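Local coordinates for tetratricopeptide TPR_2 repeat protein (PDB 5DJS), which joins tetratricopeptide repeats to a two-lobed GT-B fold of glycosyl transferase family 41 and holds uridine-5'-diphosphate in a pocket, at residues A[44-49]-A[63-68]; A[142-147]-A[274-279]; A[160-165]-A[188-193]; A[305-310]-A[449-454]. The protein carries 1 engineered substitution. All coordinates share one frame; numbering follows the deposited sequence.

Interactions 1 and 2 are buried contacts, whereas interactions 3 and 4 are only partly buried. Interaction 1 joins two helices of a tetratricopeptide repeat by leucine packing; the other three border the same six-stranded parallel sheet. Interaction 2 ties the end of helix 129-143 to the loop before strand 281-285 with a carboxylate bond, and interaction 3 pairs the sheet's edge strand 193-199 with strand 163-169 through a backbone bond and weaker bonds from an arginine. Interaction 4 begins just beyond strand 300-304, at the other edge, and reaches the second lobe through aromatic faces. Interactions 1 and 3 lie on opposite sides of the chain's centre, their own centres about 48 Å apart.

Interaction 1. Residues A[44-49]-A[63-68]; sequences EALHLL and ATLLRR
Leu65 reaches from helix 59-72 into the groove between Leu46 and Leu49 of helix 43-56. Its CB rests against the backbone carbonyl of the facing helix, 3.7 Å from Leu46 O. With CG anti to the carbonyl carbon (chi1 -71°), the two methyls fork over different partners: Leu65 CD1 lies 3.7 Å from Leu49 CB, and Leu65 CD2 is 3.9 Å from Leu46 CD1, the Leu46 and Leu65 side chains crossing at about a right angle. On one flank, the tip of Leu66 comes up to His47, with Leu66 CD2 3.6 Å from His47 O and slanting against the imidazole near ND1. On the exposed side, the aliphatic part of Arg68 shields the end of Leu46, with Arg68 CD 4.0 Å from Leu46 CD2, while Leu46 CD1 sits at the edge of the guanidinium. Leu36 of helix 25-38 packs on Leu46 and Leu49 as well, and the His47 ring also meets that of Tyr79. The segment axes approach to 7.8 Å at 152° between their directions. This antiparallel pairing of two consecutive helices, packed mainly through leucines, is the helix-turn-helix arrangement of a tetratricopeptide repeat.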
loop_
_atom_site.group_PDB
_atom_site.type_symbol
_atom_site.label_atom_id
_atom_site.label_comp_id
_atom_site.label_asym_id
_atom_site.label_seq_id
_atom_site.Cartn_x
_atom_site.Cartn_y
_atom_site.Cartn_z
ATOM N N GLU A 44 4.951 -18.337 -22.165
ATOM C CA GLU A 44 4.252 -17.048 -22.155
ATOM C C GLU A 44 2.881 -17.127 -21.452
ATOM O O GLU A 44 2.438 -16.161 -20.820
ATOM C CB GLU A 44 4.081 -16.530 -23.590
ATOM C CG GLU A 44 3.822 -15.032 -23.692
ATOM C CD GLU A 44 3.619 -14.555 -25.121
ATOM O OE1 GLU A 44 4.134 -15.205 -26.066
ATOM O OE2 GLU A 44 2.945 -13.517 -25.293
ATOM N N ALA A 45 2.243 -18.287 -21.551
ATOM C CA ALA A 45 0.886 -18.500 -21.077
ATOM C C ALA A 45 0.916 -18.973 -19.624
ATOM O O ALA A 45 0.069 -18.579 -18.818
ATOM C CB ALA A 45 0.188 -19.525 -21.956
ATOM N N LEU A 46 1.875 -19.849 -19.315
ATOM C CA LEU A 46 2.257 -20.161 -17.935
ATOM C C LEU A 46 2.519 -18.884 -17.146
ATOM O O LEU A 46 1.949 -18.689 -16.077
ATOM C CB LEU A 46 3.520 -21.040 -17.903
ATOM C CG LEU A 46 3.439 -22.573 -17.767
ATOM C CD1 LEU A 46 2.034 -23.159 -17.750
ATOM C CD2 LEU A 46 4.274 -23.240 -18.846
ATOM N N HIS A 47 3.377 -18.027 -17.696
ATOM C CA HIS A 47 3.689 -16.722 -17.100
ATOM C C HIS A 47 2.469 -15.818 -16.843
ATOM O O HIS A 47 2.349 -15.238 -15.763
ATOM C CB HIS A 47 4.679 -15.963 -17.983
ATOM C CG HIS A 47 4.834 -14.523 -17.605
ATOM N ND1 HIS A 47 5.450 -14.131 -16.438
ATOM C CD2 HIS A 47 4.450 -13.386 -18.235
ATOM C CE1 HIS A 47 5.445 -12.812 -16.368
ATOM N NE2 HIS A 47 4.839 -12.336 -17.441
ATOM N N LEU A 48 1.589 -15.692 -17.832
ATOM C CA LEU A 48 0.419 -14.819 -17.720
ATOM C C LEU A 48 -0.600 -15.333 -16.693
ATOM O O LEU A 48 -1.124 -14.546 -15.889
ATOM C CB LEU A 48 -0.246 -14.623 -19.090
ATOM C CG LEU A 48 -1.429 -13.645 -19.196
ATOM C CD1 LEU A 48 -1.154 -12.310 -18.515
ATOM C CD2 LEU A 48 -1.783 -13.426 -20.660
ATOM N N LEU A 49 -0.873 -16.642 -16.730
ATOM C CA LEU A 49 -1.615 -17.316 -15.649
ATOM C C LEU A 49 -0.962 -17.123 -14.280
ATOM O O LEU A 49 -1.653 -17.004 -13.273
ATOM C CB LEU A 49 -1.746 -18.813 -15.905
ATOM C CG LEU A 49 -2.969 -19.349 -16.627
ATOM C CD1 LEU A 49 -2.782 -20.829 -16.899
ATOM C CD2 LEU A 49 -4.233 -19.152 -15.813
ATOM N N ALA A 63 3.001 -19.180 -7.923
ATOM C CA ALA A 63 4.428 -19.469 -7.772
ATOM C C ALA A 63 4.889 -20.645 -8.620
ATOM O O ALA A 63 5.936 -20.551 -9.269
ATOM C CB ALA A 63 4.774 -19.718 -6.316
ATOM N N THR A 64 4.121 -21.738 -8.646
ATOM C CA THR A 64 4.550 -22.913 -9.422
ATOM C C THR A 64 4.367 -22.712 -10.932
ATOM O O THR A 64 5.214 -23.153 -11.696
ATOM C CB THR A 64 3.956 -24.257 -8.919
ATOM O OG1 THR A 64 2.539 -24.226 -8.949
ATOM C CG2 THR A 64 4.438 -24.554 -7.494
ATOM N N LEU A 65 3.318 -22.021 -11.369
ATOM C CA LEU A 65 3.232 -21.588 -12.779
ATOM C C LEU A 65 4.421 -20.700 -13.225
ATOM O O LEU A 65 5.001 -20.903 -14.303
ATOM C CB LEU A 65 1.923 -20.853 -13.040
ATOM C CG LEU A 65 0.667 -21.724 -13.031
ATOM C CD1 LEU A 65 -0.549 -20.827 -13.074
ATOM C CD2 LEU A 65 0.625 -22.702 -14.195
ATOM N N LEU A 66 4.785 -19.739 -12.377
ATOM C CA LEU A 66 5.890 -18.820 -12.670
ATOM C C LEU A 66 7.250 -19.492 -12.611
ATOM O O LEU A 66 8.105 -19.172 -13.433
ATOM C CB LEU A 66 5.863 -17.602 -11.735
ATOM C CG LEU A 66 4.650 -16.697 -11.962
ATOM C CD1 LEU A 66 4.375 -15.831 -10.745
ATOM C CD2 LEU A 66 4.837 -15.855 -13.219
ATOM N N ARG A 67 7.459 -20.400 -11.651
ATOM C CA ARG A 67 8.696 -21.212 -11.593
ATOM C C ARG A 67 8.881 -22.122 -12.812
ATOM O O ARG A 67 10.012 -22.365 -13.239
ATOM C CB ARG A 67 8.736 -22.086 -10.343
ATOM C CG ARG A 67 9.089 -21.343 -9.071
ATOM C CD ARG A 67 9.713 -22.266 -8.040
ATOM N NE ARG A 67 10.050 -21.535 -6.818
ATOM C CZ ARG A 67 9.262 -21.400 -5.745
ATOM N NH1 ARG A 67 8.039 -21.951 -5.689
ATOM N NH2 ARG A 67 9.713 -20.699 -4.703
ATOM N N ARG A 68 7.778 -22.638 -13.351
ATOM C CA ARG A 68 7.834 -23.495 -14.537
ATOM C C ARG A 68 8.157 -22.655 -15.778
ATOM O O ARG A 68 8.910 -23.092 -16.646
ATOM C CB ARG A 68 6.515 -24.255 -14.721
ATOM C CG ARG A 68 6.638 -25.580 -15.467
ATOM C CD ARG A 68 5.306 -25.955 -16.112
ATOM N NE ARG A 68 4.928 -27.362 -15.959
ATOM C CZ ARG A 68 3.781 -27.896 -16.394
ATOM N NH1 ARG A 68 2.870 -27.152 -17.034
ATOM N NH2 ARG A 68 3.538 -29.191 -16.193
#

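Interaction 2. Residues A[142-147]-A[274-279]; sequences RYADPL and TGMRAM
The carboxylate of Asp145 stands across the side chain of Arg277 at about a right angle, and its plane is turned 87° from that of the guanidinium. What it grips is the backbone: Arg277 N donates a nearly straight bond of 3.1 Å to Asp145 OD1, arriving on the syn side of the carboxylate and 29° out of its plane. The second oxygen lies alongside the start of the arginine chain, Asp145 OD2 being 3.4 Å from Arg277 CG. The guanidinium itself extends past the acid, with 4.9 Å between Asp145 OD2 and Arg277 NH1; the opposite charges may still attract, but they form no direct pair. Next to this polar link, Ala144 points its methyl at Met276. The methionine chain bends at its last torsion (chi3 67°), which brings its terminal methyl back so that Ala144 CB is 3.9 Å from both Met276 CG and Met276 CE. Leu253 and Trp139 also touch the Met276 side chain. The approach to Met276 is shaped by an ST turn, in which Met276 N donates to Thr274 OG1 over 3.3 Å, and Thr274 OG1 is further bonded to Glu299. The contact thus fastens the residues after helix 129-143 to the loop leading into strand 281-285, part of the six-stranded parallel sheet of a Rossmann-like lobe in the GT-B fold.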
loop_
_atom_site.group_PDB
_atom_site.type_symbol
_atom_site.label_atom_id
_atom_site.label_comp_id
_atom_site.label_asym_id
_atom_site.label_seq_id
_atom_site.Cartn_x
_atom_site.Cartn_y
_atom_site.Cartn_z
ATOM N N ARG A 142 18.271 7.171 -13.097
ATOM C CA ARG A 142 18.173 6.403 -14.333
ATOM C C ARG A 142 16.957 6.770 -15.171
ATOM O O ARG A 142 17.088 6.949 -16.380
ATOM C CB ARG A 142 18.139 4.898 -14.035
ATOM C CG ARG A 142 19.475 4.339 -13.578
ATOM C CD ARG A 142 19.394 2.854 -13.264
ATOM N NE ARG A 142 20.592 2.431 -12.550
ATOM C CZ ARG A 142 21.792 2.225 -13.097
ATOM N NH1 ARG A 142 21.993 2.381 -14.404
ATOM N NH2 ARG A 142 22.810 1.851 -12.317
ATOM N N TYR A 143 15.784 6.866 -14.532
ATOM C CA TYR A 143 14.493 6.899 -15.246
ATOM C C TYR A 143 13.655 8.174 -15.115
ATOM O O TYR A 143 12.724 8.376 -15.897
ATOM C CB TYR A 143 13.651 5.686 -14.826
ATOM C CG TYR A 143 14.397 4.381 -14.966
ATOM C CD1 TYR A 143 14.937 3.993 -16.199
ATOM C CD2 TYR A 143 14.593 3.544 -13.868
ATOM C CE1 TYR A 143 15.643 2.799 -16.327
ATOM C CE2 TYR A 143 15.293 2.358 -13.987
ATOM C CZ TYR A 143 15.817 1.987 -15.203
ATOM O OH TYR A 143 16.494 0.799 -15.238
ATOM N N ALA A 144 13.983 9.034 -14.155
ATOM C CA ALA A 144 13.124 10.168 -13.804
ATOM C C ALA A 144 13.817 11.506 -13.997
ATOM O O ALA A 144 13.335 12.343 -14.753
ATOM C CB ALA A 144 12.654 10.031 -12.367
ATOM N N ASP A 145 14.936 11.706 -13.307
ATOM C CA ASP A 145 15.652 12.992 -13.323
ATOM C C ASP A 145 16.135 13.480 -14.706
ATOM O O ASP A 145 16.179 14.685 -14.938
ATOM C CB ASP A 145 16.816 12.976 -12.320
ATOM C CG ASP A 145 16.345 12.911 -10.858
ATOM O OD1 ASP A 145 15.111 12.892 -10.595
ATOM O OD2 ASP A 145 17.221 12.878 -9.966
ATOM N N PRO A 146 16.500 12.561 -15.625
ATOM C CA PRO A 146 16.779 12.984 -17.004
ATOM C C PRO A 146 15.647 13.750 -17.678
ATOM O O PRO A 146 15.915 14.660 -18.459
ATOM C CB PRO A 146 17.030 11.656 -17.728
ATOM C CG PRO A 146 17.675 10.809 -16.680
ATOM C CD PRO A 146 17.003 11.192 -15.380
ATOM N N LEU A 147 14.404 13.391 -17.369
ATOM C CA LEU A 147 13.224 14.061 -17.931
ATOM C C LEU A 147 12.853 15.418 -17.273
ATOM O O LEU A 147 12.043 16.170 -17.827
ATOM C CB LEU A 147 12.017 13.118 -17.855
ATOM C CG LEU A 147 12.095 11.799 -18.628
ATOM C CD1 LEU A 147 10.955 10.868 -18.252
ATOM C CD2 LEU A 147 12.066 12.056 -20.127
ATOM N N THR A 274 10.254 9.051 -3.104
ATOM C CA THR A 274 10.240 8.616 -4.498
ATOM C C THR A 274 11.656 8.563 -5.086
ATOM O O THR A 274 11.888 7.877 -6.086
ATOM C CB THR A 274 9.432 9.576 -5.384
ATOM O OG1 THR A 274 9.935 10.919 -5.229
ATOM C CG2 THR A 274 7.944 9.518 -5.028
ATOM N N GLY A 275 12.570 9.336 -4.487
ATOM C CA GLY A 275 13.929 9.480 -4.957
ATOM C C GLY A 275 14.105 10.592 -5.976
ATOM O O GLY A 275 15.253 10.918 -6.331
ATOM N N MET A 276 12.993 11.195 -6.418
ATOM C CA MET A 276 12.977 12.082 -7.585
ATOM C C MET A 276 13.252 13.539 -7.214
ATOM O O MET A 276 12.802 14.005 -6.172
ATOM C CB MET A 276 11.610 12.009 -8.274
ATOM C CG MET A 276 11.253 10.646 -8.826
ATOM S SD MET A 276 9.523 10.530 -9.322
ATOM C CE MET A 276 9.478 11.662 -10.708
ATOM N N ARG A 277 13.963 14.255 -8.093
ATOM C CA ARG A 277 14.055 15.729 -8.037
ATOM C C ARG A 277 12.705 16.379 -8.344
ATOM O O ARG A 277 12.346 17.374 -7.714
ATOM C CB ARG A 277 15.064 16.274 -9.059
ATOM C CG ARG A 277 16.527 15.984 -8.774
ATOM C CD ARG A 277 17.415 16.586 -9.859
ATOM N NE ARG A 277 18.152 17.758 -9.378
ATOM C CZ ARG A 277 19.363 17.738 -8.800
ATOM N NH1 ARG A 277 20.034 16.595 -8.609
ATOM N NH2 ARG A 277 19.924 18.883 -8.406
ATOM N N ALA A 278 11.982 15.815 -9.321
ATOM C CA ALA A 278 10.684 16.337 -9.779
ATOM C C ALA A 278 9.554 16.367 -8.737
ATOM O O ALA A 278 8.580 17.115 -8.910
ATOM C CB ALA A 278 10.210 15.561 -10.998
ATOM N N MET A 279 9.659 15.557 -7.683
ATOM C CA MET A 279 8.677 15.594 -6.599
ATOM C C MET A 279 9.105 16.644 -5.568
ATOM O O MET A 279 10.177 16.554 -4.967
ATOM C CB MET A 279 8.523 14.218 -5.964
ATOM C CG MET A 279 7.237 14.033 -5.173
ATOM S SD MET A 279 5.713 14.062 -6.155
ATOM C CE MET A 279 5.904 12.614 -7.199
#

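Interaction 3. Residues A[160-165]-A[188-193]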
loop_
_atom_site.group_PDB
_atom_site.type_symbol
_atom_site.label_atom_id
_atom_site.label_comp_id
_atom_site.label_asym_id
_atom_site.label_seq_id
_atom_site.Cartn_x
_atom_site.Cartn_y
_atom_site.Cartn_z
ATOM N N HIS A 160 -3.678 33.766 -3.813
ATOM C CA HIS A 160 -5.010 33.615 -3.223
ATOM C C HIS A 160 -6.062 33.027 -4.150
ATOM O O HIS A 160 -7.155 32.752 -3.689
ATOM C CB HIS A 160 -5.501 34.974 -2.699
ATOM C CG HIS A 160 -4.516 35.663 -1.802
ATOM N ND1 HIS A 160 -4.212 35.202 -0.537
ATOM C CD2 HIS A 160 -3.746 36.761 -1.997
ATOM C CE1 HIS A 160 -3.300 35.988 0.010
ATOM N NE2 HIS A 160 -3.001 36.943 -0.854
ATOM N N ARG A 161 -5.762 32.823 -5.433
ATOM C CA ARG A 161 -6.789 32.335 -6.385
ATOM C C ARG A 161 -7.209 30.884 -6.146
ATOM O O ARG A 161 -6.538 30.131 -5.428
ATOM C CB ARG A 161 -6.347 32.500 -7.850
ATOM C CG ARG A 161 -5.169 31.635 -8.284
ATOM C CD ARG A 161 -4.923 31.713 -9.778
ATOM N NE ARG A 161 -5.153 30.420 -10.421
ATOM C CZ ARG A 161 -4.212 29.558 -10.825
ATOM N NH1 ARG A 161 -2.912 29.802 -10.688
ATOM N NH2 ARG A 161 -4.594 28.420 -11.395
ATOM N N ARG A 162 -8.327 30.505 -6.764
ATOM C CA ARG A 162 -8.802 29.128 -6.703
ATOM C C ARG A 162 -7.771 28.224 -7.394
ATOM O O ARG A 162 -7.357 28.496 -8.523
ATOM C CB ARG A 162 -10.202 28.988 -7.332
ATOM C CG ARG A 162 -10.641 27.540 -7.562
ATOM C CD ARG A 162 -12.118 27.276 -7.318
ATOM N NE ARG A 162 -12.861 26.944 -8.533
ATOM C CZ ARG A 162 -13.708 25.916 -8.687
ATOM N NH1 ARG A 162 -13.966 25.044 -7.710
ATOM N NH2 ARG A 162 -14.317 25.751 -9.861
ATOM N N LEU A 163 -7.361 27.169 -6.692
ATOM C CA LEU A 163 -6.344 26.221 -7.176
ATOM C C LEU A 163 -6.985 24.969 -7.754
ATOM O O LEU A 163 -8.014 24.515 -7.271
ATOM C CB LEU A 163 -5.405 25.817 -6.037
ATOM C CG LEU A 163 -4.095 26.581 -5.806
ATOM C CD1 LEU A 163 -4.096 28.010 -6.331
ATOM C CD2 LEU A 163 -3.755 26.554 -4.322
ATOM N N ARG A 164 -6.365 24.411 -8.790
ATOM C CA ARG A 164 -6.801 23.144 -9.370
ATOM C C ARG A 164 -5.888 22.050 -8.869
ATOM O O ARG A 164 -4.668 22.138 -9.051
ATOM C CB ARG A 164 -6.731 23.196 -10.882
ATOM C CG ARG A 164 -7.779 24.093 -11.470
ATOM C CD ARG A 164 -7.527 24.246 -12.940
ATOM N NE ARG A 164 -8.622 24.959 -13.580
ATOM C CZ ARG A 164 -8.557 25.533 -14.777
ATOM N NH1 ARG A 164 -7.446 25.494 -15.516
ATOM N NH2 ARG A 164 -9.613 26.166 -15.236
ATOM N N ILE A 165 -6.476 21.036 -8.236
ATOM C CA ILE A 165 -5.728 19.895 -7.706
ATOM C C ILE A 165 -6.007 18.663 -8.550
ATOM O O ILE A 165 -7.161 18.337 -8.836
ATOM C CB ILE A 165 -6.067 19.588 -6.231
ATOM C CG1 ILE A 165 -5.818 20.821 -5.353
ATOM C CG2 ILE A 165 -5.206 18.439 -5.714
ATOM C CD1 ILE A 165 -6.486 20.742 -4.001
ATOM N N HIS A 188 -13.450 18.821 -0.015
ATOM C CA HIS A 188 -12.614 19.895 -0.566
ATOM C C HIS A 188 -13.433 21.175 -0.746
ATOM O O HIS A 188 -14.495 21.147 -1.353
ATOM C CB HIS A 188 -11.956 19.490 -1.907
ATOM C CG HIS A 188 -10.518 19.095 -1.787
ATOM N ND1 HIS A 188 -9.600 19.837 -1.077
ATOM C CD2 HIS A 188 -9.836 18.049 -2.303
ATOM C CE1 HIS A 188 -8.417 19.257 -1.145
ATOM N NE2 HIS A 188 -8.534 18.169 -1.882
ATOM N N ASP A 189 -12.929 22.285 -0.212
ATOM C CA ASP A 189 -13.587 23.584 -0.343
ATOM C C ASP A 189 -13.557 24.063 -1.807
ATOM O O ASP A 189 -12.500 24.464 -2.315
ATOM C CB ASP A 189 -12.901 24.609 0.573
ATOM C CG ASP A 189 -13.648 25.935 0.654
ATOM O OD1 ASP A 189 -14.770 26.044 0.105
ATOM O OD2 ASP A 189 -13.098 26.880 1.269
ATOM N N ARG A 190 -14.714 24.013 -2.467
ATOM C CA ARG A 190 -14.834 24.391 -3.877
ATOM C C ARG A 190 -14.661 25.882 -4.167
ATOM O O ARG A 190 -14.432 26.252 -5.318
ATOM C CB ARG A 190 -16.163 23.908 -4.459
ATOM C CG ARG A 190 -16.024 22.682 -5.350
ATOM C CD ARG A 190 -15.237 21.577 -4.662
ATOM N NE ARG A 190 -15.283 20.328 -5.416
ATOM C CZ ARG A 190 -15.031 19.132 -4.892
ATOM N NH1 ARG A 190 -14.719 19.022 -3.604
ATOM N NH2 ARG A 190 -15.102 18.044 -5.651
ATOM N N THR A 191 -14.780 26.737 -3.148
ATOM C CA THR A 191 -14.506 28.176 -3.314
ATOM C C THR A 191 -13.015 28.380 -3.659
ATOM O O THR A 191 -12.678 29.188 -4.532
ATOM C CB THR A 191 -14.886 29.037 -2.066
ATOM O OG1 THR A 191 -14.084 28.668 -0.936
ATOM C CG2 THR A 191 -16.387 28.901 -1.707
ATOM N N ALA A 192 -12.150 27.604 -2.996
ATOM C CA ALA A 192 -10.689 27.754 -3.085
ATOM C C ALA A 192 -9.942 26.641 -3.859
ATOM O O ALA A 192 -8.756 26.812 -4.160
ATOM C CB ALA A 192 -10.109 27.884 -1.680
ATOM N N TYR A 193 -10.609 25.520 -4.165
ATOM C CA TYR A 193 -9.964 24.369 -4.817
ATOM C C TYR A 193 -10.883 23.697 -5.828
ATOM O O TYR A 193 -12.093 23.733 -5.686
ATOM C CB TYR A 193 -9.514 23.340 -3.774
ATOM C CG TYR A 193 -8.509 23.886 -2.789
ATOM C CD1 TYR A 193 -7.158 23.924 -3.099
ATOM C CD2 TYR A 193 -8.918 24.402 -1.554
ATOM C CE1 TYR A 193 -6.228 24.444 -2.207
ATOM C CE2 TYR A 193 -8.000 24.934 -0.652
ATOM C CZ TYR A 193 -6.656 24.952 -0.979
ATOM O OH TYR A 193 -5.744 25.479 -0.093
#
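Leu163 and Tyr193 form a parallel beta bridge, the start of pairing in a beta-alpha-beta crossover: strand 163-169 leads through helix 176-187 to its neighbour, strand 193-199, at the edge of the sheet. Among backbone contacts, Leu163 N donates to Ala192 O over 2.9 Å, and Tyr193 CA makes a CA-H...O contact with Leu163 O. Side chain to backbone, Arg162 folds round the incoming loop. Starting with CG opposite the backbone N (chi1 168°), the chain bends twice, bringing one nitrogen to two carbonyls: weak bonds run from Arg162 NH1 to Arg190 O (2.7 Å) and to Tyr193 O (3.1 Å). Apolar contacts cover the sheet face carrying Leu163 and Tyr193. Ile165 CD1 touches two rings, slanting to both, 3.8 Å from His188 CE1 and also against Tyr193 CD1. The two nitrogens of His188 are held by Glu509 and Tyr167. Leu163 lies beside Tyr193, pointing the same way, with Leu163 CD2 3.9 Å from Tyr193 CE1.

Interaction 4. Residues A[305-310]-A[449-454]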
loop_
_atom_site.group_PDB
_atom_site.type_symbol
_atom_site.label_atom_id
_atom_site.label_comp_id
_atom_site.label_asym_id
_atom_site.label_seq_id
_atom_site.Cartn_x
_atom_site.Cartn_y
_atom_site.Cartn_z
ATOM N N SER A 305 0.292 18.899 11.565
ATOM C CA SER A 305 0.153 18.875 13.038
ATOM C C SER A 305 -1.049 18.040 13.527
ATOM O O SER A 305 -1.544 18.237 14.628
ATOM C CB SER A 305 0.039 20.312 13.537
ATOM O OG SER A 305 -1.043 20.943 12.873
ATOM N N ARG A 306 -1.526 17.135 12.678
ATOM C CA ARG A 306 -2.470 16.082 13.023
ATOM C C ARG A 306 -1.969 14.792 12.324
ATOM O O ARG A 306 -0.929 14.804 11.666
ATOM C CB ARG A 306 -3.860 16.445 12.496
ATOM C CG ARG A 306 -3.912 16.559 10.982
ATOM C CD ARG A 306 -5.293 16.749 10.407
ATOM N NE ARG A 306 -6.357 15.910 10.969
ATOM C CZ ARG A 306 -6.477 14.590 10.863
ATOM N NH1 ARG A 306 -5.566 13.848 10.257
ATOM N NH2 ARG A 306 -7.527 13.991 11.393
ATOM N N PHE A 307 -2.739 13.710 12.422
ATOM C CA PHE A 307 -2.442 12.466 11.709
ATOM C C PHE A 307 -2.494 12.703 10.197
ATOM O O PHE A 307 -3.332 13.468 9.725
ATOM C CB PHE A 307 -3.436 11.370 12.129
ATOM C CG PHE A 307 -3.129 10.003 11.574
ATOM C CD1 PHE A 307 -1.893 9.398 11.808
ATOM C CD2 PHE A 307 -4.088 9.302 10.835
ATOM C CE1 PHE A 307 -1.618 8.138 11.307
ATOM C CE2 PHE A 307 -3.814 8.037 10.334
ATOM C CZ PHE A 307 -2.578 7.452 10.576
ATOM N N TYR A 308 -1.604 12.053 9.440
ATOM C CA TYR A 308 -1.477 12.330 7.997
ATOM C C TYR A 308 -2.622 11.825 7.106
ATOM O O TYR A 308 -2.541 11.991 5.897
ATOM C CB TYR A 308 -0.124 11.829 7.468
ATOM C CG TYR A 308 -0.045 10.349 7.084
ATOM C CD1 TYR A 308 -0.245 9.330 8.029
ATOM C CD2 TYR A 308 0.274 9.972 5.778
ATOM C CE1 TYR A 308 -0.154 7.993 7.675
ATOM C CE2 TYR A 308 0.371 8.634 5.417
ATOM C CZ TYR A 308 0.155 7.648 6.365
ATOM O OH TYR A 308 0.256 6.324 6.003
ATOM N N LEU A 309 -3.669 11.230 7.687
ATOM C CA LEU A 309 -4.807 10.707 6.937
ATOM C C LEU A 309 -6.120 11.047 7.643
ATOM O O LEU A 309 -6.110 11.300 8.849
ATOM C CB LEU A 309 -4.695 9.189 6.847
ATOM C CG LEU A 309 -3.423 8.620 6.229
ATOM C CD1 LEU A 309 -3.374 7.119 6.407
ATOM C CD2 LEU A 309 -3.391 8.950 4.762
ATOM N N PRO A 310 -7.256 11.029 6.902
ATOM C CA PRO A 310 -8.571 11.188 7.534
ATOM C C PRO A 310 -9.089 9.889 8.182
ATOM O O PRO A 310 -9.225 8.868 7.504
ATOM C CB PRO A 310 -9.471 11.613 6.362
ATOM C CG PRO A 310 -8.859 10.974 5.160
ATOM C CD PRO A 310 -7.377 10.864 5.436
ATOM N N SER A 449 2.278 3.956 14.959
ATOM C CA SER A 449 2.813 4.736 16.072
ATOM C C SER A 449 2.186 6.145 16.046
ATOM O O SER A 449 1.702 6.613 17.068
ATOM C CB SER A 449 4.353 4.787 16.066
ATOM O OG SER A 449 4.840 5.744 15.146
ATOM N N SER A 450 2.153 6.777 14.869
ATOM C CA SER A 450 1.573 8.113 14.702
ATOM C C SER A 450 0.079 8.125 15.027
ATOM O O SER A 450 -0.367 8.883 15.890
ATOM C CB SER A 450 1.803 8.620 13.271
ATOM O OG SER A 450 1.233 9.905 13.072
ATOM N N LEU A 451 -0.677 7.274 14.333
ATOM C CA LEU A 451 -2.132 7.128 14.541
ATOM C C LEU A 451 -2.466 7.069 16.029
ATOM O O LEU A 451 -3.270 7.854 16.519
ATOM C CB LEU A 451 -2.667 5.852 13.854
ATOM C CG LEU A 451 -4.149 5.708 13.458
ATOM C CD1 LEU A 451 -4.598 4.260 13.594
ATOM C CD2 LEU A 451 -5.111 6.595 14.233
ATOM N N LEU A 452 -1.818 6.141 16.731
ATOM C CA LEU A 452 -2.046 5.928 18.156
ATOM C C LEU A 452 -1.706 7.165 19.008
ATOM O O LEU A 452 -2.483 7.541 19.894
ATOM C CB LEU A 452 -1.259 4.701 18.644
ATOM C CG LEU A 452 -1.674 3.326 18.094
ATOM C CD1 LEU A 452 -0.712 2.269 18.589
ATOM C CD2 LEU A 452 -3.097 2.946 18.474
ATOM N N ARG A 453 -0.569 7.801 18.737
ATOM C CA ARG A 453 -0.195 9.030 19.448
ATOM C C ARG A 453 -1.246 10.147 19.262
ATOM O O ARG A 453 -1.685 10.758 20.235
ATOM C CB ARG A 453 1.184 9.522 19.006
ATOM C CG ARG A 453 2.342 8.684 19.528
ATOM C CD ARG A 453 3.672 9.419 19.392
ATOM N NE ARG A 453 4.800 8.625 19.889
ATOM C CZ ARG A 453 5.100 8.407 21.179
ATOM N NH1 ARG A 453 4.361 8.913 22.173
ATOM N NH2 ARG A 453 6.163 7.661 21.483
ATOM N N TRP A 454 -1.670 10.371 18.019
ATOM C CA TRP A 454 -2.704 11.374 17.712
ATOM C C TRP A 454 -4.090 11.052 18.283
ATOM O O TRP A 454 -4.894 11.963 18.461
ATOM C CB TRP A 454 -2.837 11.590 16.198
ATOM C CG TRP A 454 -1.670 12.278 15.561
ATOM C CD1 TRP A 454 -0.871 11.782 14.580
ATOM C CD2 TRP A 454 -1.179 13.594 15.854
ATOM N NE1 TRP A 454 0.093 12.703 14.237
ATOM C CE2 TRP A 454 -0.076 13.828 14.999
ATOM C CE3 TRP A 454 -1.562 14.598 16.754
ATOM C CZ2 TRP A 454 0.656 15.024 15.021
ATOM C CZ3 TRP A 454 -0.838 15.791 16.777
ATOM C CH2 TRP A 454 0.260 15.993 15.913
#
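Ser450 opens the contact by meeting the rim of the Phe307 ring: its CB lies in the ring plane, and Ser450 OG is 3.4 Å from Phe307 CD1. That hydroxyl is hydrogen-bonded to Asp285. Leu451 follows and covers a face of the same ring. A chi1 of -157° swings its CG away from the backbone N and over the ring in a CH-pi contact, Leu451 CG being 4.1 Å from the Phe307 ring centroid; Tyr308 CD1 lies over the opposite face. In the GT-B fold, two Rossmann-like lobes face each other, and this is a place where they meet: 305-310 leaves the last strand of one sheet, while helix 447-454 precedes the end strand 461-462 of the other. The Leu451 side chain is about 9 Å from the bound uridine-5'-diphosphate. One helical turn after Ser450, Trp454 lays its indole flat along the backbone of Arg306 and Phe307. Arg306 CA stands almost on the normal of the six-membered ring (7° off it), 3.7 Å from its centroid, while Trp454 CD1 is 3.6 Å from Phe307 CB. Trp454 NE1 donates to Asp285, the same carboxylate that holds Ser450.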